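Local coordinates for Non-canonical purine NTP pyrophosphatase (Coxiella burnetii, PDB 3TQU), which probably hydrolyses non-canonical purine nucleoside triphosphates such as XTP, dITP and ITP to monophosphates, clearing them from the nucleotide pool, at residues 117-126 against 138-149. Residues are numbered along the deposited sequence; the frame is centred on the assembly and turned at random.
Sequences RSASFHCVIA and ICHGVWEGEIAR
With chi1 at -174° His140 carries its ring away from its backbone N, whereas His122 (chi1 -64°) keeps CG beside its N, and the two imidazoles meet rim to rim. His122 ND1 and His140 NE2 are 3.0 Å apart in a nearly straight hydrogen bond, either being a possible donor. His122 NE2 is hydrogen-bonded to Thr76 OG1, engaging both ring nitrogens. Val124 CG2 sits over one face of the His140 ring, 4.0 Å from its centroid, a CH-pi contact; Ala135 of the second subunit packs on both histidines. At the hairpin's open end, away from the turn, Arg117, bent at chi2 and chi3, holds Ile147 O with NE (3.0 Å) and NH2 (3.2 Å) from one face of its carbonyl plane. The Arg149 guanidinium stacks on that of Arg117, planes 16° apart, bringing like charges together (Arg117 NH1 to Arg149 NH1 3.9 Å), perhaps at some cost. On the sheet face opposite the two histidines Phe121 CD2 lies 3.9 Å from Trp143 CE3; Phe121 also stacks on His185, a predicted substrate-binding residue. Paired backbone bonds from Ala119–Gly145 to Ile125–Cys139 join the strands. This is an antiparallel beta hairpin in the central mixed sheet of the HAM1 fold, with Phe121 beside the predicted nucleotide site.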
loop_
_atom_site.group_PDB
_atom_site.type_symbol
_atom_site.label_atom_id
_atom_site.label_comp_id
_atom_site.label_asym_id
_atom_site.label_seq_id
_atom_site.Cartn_x
_atom_site.Cartn_y
_atom_site.Cartn_z
ATOM N N ARG A 117 7.078 20.153 -16.312
ATOM C CA ARG A 117 8.126 19.978 -15.311
ATOM C C ARG A 117 7.550 19.372 -14.035
ATOM O O ARG A 117 8.213 19.345 -12.997
ATOM C CB ARG A 117 8.780 21.323 -14.980
ATOM C CG ARG A 117 9.193 22.155 -16.189
ATOM C CD ARG A 117 10.528 21.710 -16.766
ATOM N NE ARG A 117 11.635 21.928 -15.838
ATOM C CZ ARG A 117 12.911 21.699 -16.137
ATOM N NH1 ARG A 117 13.243 21.256 -17.342
ATOM N NH2 ARG A 117 13.858 21.918 -15.234
ATOM N N SER A 118 6.311 18.895 -14.110
ATOM C CA SER A 118 5.623 18.365 -12.936
ATOM C C SER A 118 6.379 17.201 -12.312
ATOM O O SER A 118 6.938 16.365 -13.021
ATOM C CB SER A 118 4.200 17.927 -13.292
ATOM O OG SER A 118 3.416 19.042 -13.682
ATOM N N ALA A 119 6.385 17.156 -10.983
ATOM C CA ALA A 119 7.075 16.103 -10.256
ATOM C C ALA A 119 6.464 15.936 -8.873
ATOM O O ALA A 119 5.737 16.804 -8.399
ATOM C CB ALA A 119 8.562 16.415 -10.150
ATOM N N SER A 120 6.758 14.810 -8.234
ATOM C CA SER A 120 6.260 14.545 -6.895
ATOM C C SER A 120 7.282 13.752 -6.099
ATOM O O SER A 120 7.975 12.891 -6.649
ATOM C CB SER A 120 4.945 13.765 -6.952
ATOM O OG SER A 120 3.991 14.432 -7.755
ATOM N N PHE A 121 7.389 14.068 -4.812
ATOM C CA PHE A 121 8.125 13.236 -3.868
ATOM C C PHE A 121 7.134 12.278 -3.225
ATOM O O PHE A 121 6.014 12.676 -2.896
ATOM C CB PHE A 121 8.754 14.088 -2.765
ATOM C CG PHE A 121 10.158 14.530 -3.054
ATOM C CD1 PHE A 121 11.159 13.599 -3.278
ATOM C CD2 PHE A 121 10.485 15.875 -3.062
ATOM C CE1 PHE A 121 12.458 14.005 -3.533
ATOM C CE2 PHE A 121 11.785 16.287 -3.313
ATOM C CZ PHE A 121 12.769 15.348 -3.550
ATOM N N HIS A 122 7.549 11.029 -3.038
ATOM C CA HIS A 122 6.699 10.030 -2.405
ATOM C C HIS A 122 7.399 9.412 -1.209
ATOM O O HIS A 122 8.597 9.126 -1.261
ATOM C CB HIS A 122 6.338 8.917 -3.391
ATOM C CG HIS A 122 5.524 9.381 -4.554
ATOM N ND1 HIS A 122 4.156 9.219 -4.617
ATOM C CD2 HIS A 122 5.882 10.007 -5.701
ATOM C CE1 HIS A 122 3.708 9.722 -5.754
ATOM N NE2 HIS A 122 4.735 10.206 -6.430
ATOM N N CYS A 123 6.646 9.200 -0.135
ATOM C CA CYS A 123 7.134 8.427 0.996
ATOM C C CYS A 123 6.101 7.379 1.374
ATOM O O CYS A 123 4.963 7.712 1.711
ATOM C CB CYS A 123 7.417 9.320 2.201
ATOM S SG CYS A 123 7.883 8.387 3.682
ATOM N N VAL A 124 6.496 6.113 1.313
ATOM C CA VAL A 124 5.596 5.031 1.678
ATOM C C VAL A 124 6.160 4.306 2.885
ATOM O O VAL A 124 7.277 3.790 2.844
ATOM C CB VAL A 124 5.401 4.028 0.525
ATOM C CG1 VAL A 124 4.425 2.918 0.941
ATOM C CG2 VAL A 124 4.901 4.741 -0.722
ATOM N N ILE A 125 5.380 4.288 3.958
ATOM C CA ILE A 125 5.756 3.619 5.191
ATOM C C ILE A 125 4.951 2.336 5.319
ATOM O O ILE A 125 3.741 2.324 5.081
ATOM C CB ILE A 125 5.475 4.524 6.413
ATOM C CG1 ILE A 125 6.353 5.774 6.349
ATOM C CG2 ILE A 125 5.702 3.769 7.720
ATOM C CD1 ILE A 125 6.078 6.783 7.449
ATOM N N ALA A 126 5.628 1.252 5.675
ATOM C CA ALA A 126 4.947 -0.004 5.950
ATOM C C ALA A 126 5.242 -0.438 7.375
ATOM O O ALA A 126 6.397 -0.465 7.797
ATOM C CB ALA A 126 5.374 -1.080 4.959
ATOM N N ILE A 138 -0.172 0.715 5.671
ATOM C CA ILE A 138 0.537 1.433 4.620
ATOM C C ILE A 138 0.182 2.913 4.682
ATOM O O ILE A 138 -0.987 3.279 4.581
ATOM C CB ILE A 138 0.178 0.897 3.220
ATOM C CG1 ILE A 138 0.465 -0.606 3.126
ATOM C CG2 ILE A 138 0.929 1.670 2.140
ATOM C CD1 ILE A 138 1.917 -0.973 3.341
ATOM N N CYS A 139 1.193 3.755 4.862
ATOM C CA CYS A 139 0.998 5.200 4.848
ATOM C C CYS A 139 1.711 5.779 3.638
ATOM O O CYS A 139 2.908 5.565 3.457
ATOM C CB CYS A 139 1.545 5.830 6.128
ATOM S SG CYS A 139 0.773 5.209 7.634
ATOM N N HIS A 140 0.979 6.512 2.806
ATOM C CA HIS A 140 1.553 7.035 1.574
ATOM C C HIS A 140 1.481 8.558 1.507
ATOM O O HIS A 140 0.411 9.130 1.298
ATOM C CB HIS A 140 0.860 6.408 0.361
ATOM C CG HIS A 140 1.485 6.773 -0.950
ATOM N ND1 HIS A 140 1.126 6.169 -2.137
ATOM C CD2 HIS A 140 2.441 7.679 -1.262
ATOM C CE1 HIS A 140 1.835 6.690 -3.123
ATOM N NE2 HIS A 140 2.642 7.607 -2.619
ATOM N N GLY A 141 2.630 9.207 1.680
ATOM C CA GLY A 141 2.714 10.656 1.615
ATOM C C GLY A 141 3.151 11.127 0.239
ATOM O O GLY A 141 4.080 10.570 -0.355
ATOM N N VAL A 142 2.476 12.152 -0.270
ATOM C CA VAL A 142 2.779 12.687 -1.588
ATOM C C VAL A 142 2.963 14.198 -1.540
ATOM O O VAL A 142 2.132 14.921 -0.994
ATOM C CB VAL A 142 1.675 12.344 -2.614
ATOM C CG1 VAL A 142 1.991 12.975 -3.965
ATOM C CG2 VAL A 142 1.525 10.839 -2.747
ATOM N N TRP A 143 4.060 14.665 -2.124
ATOM C CA TRP A 143 4.379 16.083 -2.149
ATOM C C TRP A 143 4.556 16.522 -3.601
ATOM O O TRP A 143 5.521 16.133 -4.255
ATOM C CB TRP A 143 5.663 16.327 -1.353
ATOM C CG TRP A 143 5.914 17.751 -0.976
ATOM C CD1 TRP A 143 5.006 18.773 -0.960
ATOM C CD2 TRP A 143 7.162 18.315 -0.553
ATOM N NE1 TRP A 143 5.614 19.938 -0.551
ATOM C CE2 TRP A 143 6.934 19.683 -0.297
ATOM C CE3 TRP A 143 8.447 17.795 -0.365
ATOM C CZ2 TRP A 143 7.949 20.538 0.133
ATOM C CZ3 TRP A 143 9.452 18.648 0.064
ATOM C CH2 TRP A 143 9.197 20.004 0.306
ATOM N N GLU A 144 3.617 17.322 -4.104
ATOM C CA GLU A 144 3.634 17.759 -5.502
ATOM C C GLU A 144 4.401 19.066 -5.713
ATOM O O GLU A 144 4.251 20.016 -4.947
ATOM C CB GLU A 144 2.204 17.914 -6.030
ATOM C CG GLU A 144 1.344 16.668 -5.877
ATOM C CD GLU A 144 -0.070 16.872 -6.388
ATOM O OE1 GLU A 144 -0.362 17.970 -6.906
ATOM O OE2 GLU A 144 -0.891 15.937 -6.271
ATOM N N GLY A 145 5.214 19.114 -6.763
ATOM C CA GLY A 145 5.946 20.320 -7.097
ATOM C C GLY A 145 6.390 20.348 -8.546
ATOM O O GLY A 145 5.763 19.733 -9.408
ATOM N N GLU A 146 7.475 21.068 -8.812
ATOM C CA GLU A 146 8.014 21.194 -10.159
ATOM C C GLU A 146 9.529 21.116 -10.105
ATOM O O GLU A 146 10.137 21.493 -9.103
ATOM C CB GLU A 146 7.605 22.531 -10.781
ATOM C CG GLU A 146 6.108 22.757 -10.862
ATOM C CD GLU A 146 5.761 24.141 -11.372
ATOM O OE1 GLU A 146 6.695 24.925 -11.649
ATOM O OE2 GLU A 146 4.556 24.445 -11.495
ATOM N N ILE A 147 10.138 20.630 -11.181
ATOM C CA ILE A 147 11.593 20.584 -11.267
ATOM C C ILE A 147 12.133 21.911 -11.787
ATOM O O ILE A 147 11.762 22.364 -12.870
ATOM C CB ILE A 147 12.075 19.443 -12.184
ATOM C CG1 ILE A 147 11.468 18.113 -11.742
ATOM C CG2 ILE A 147 13.598 19.363 -12.184
ATOM C CD1 ILE A 147 11.864 17.697 -10.329
ATOM N N ALA A 148 13.010 22.536 -11.009
ATOM C CA ALA A 148 13.580 23.820 -11.390
ATOM C C ALA A 148 14.588 23.659 -12.523
ATOM O O ALA A 148 15.003 22.545 -12.846
ATOM C CB ALA A 148 14.223 24.491 -10.187
ATOM N N ARG A 149 14.975 24.780 -13.123
ATOM C CA ARG A 149 15.919 24.780 -14.232
ATOM C C ARG A 149 17.346 24.640 -13.717
ATOM O O ARG A 149 18.214 24.103 -14.402
ATOM C CB ARG A 149 15.782 26.069 -15.046
ATOM C CG ARG A 149 14.377 26.338 -15.572
ATOM C CD ARG A 149 14.091 25.560 -16.845
ATOM N NE ARG A 149 12.730 25.786 -17.324
ATOM C CZ ARG A 149 12.253 25.317 -18.472
ATOM N NH1 ARG A 149 13.031 24.597 -19.270
ATOM N NH2 ARG A 149 11.000 25.569 -18.826
#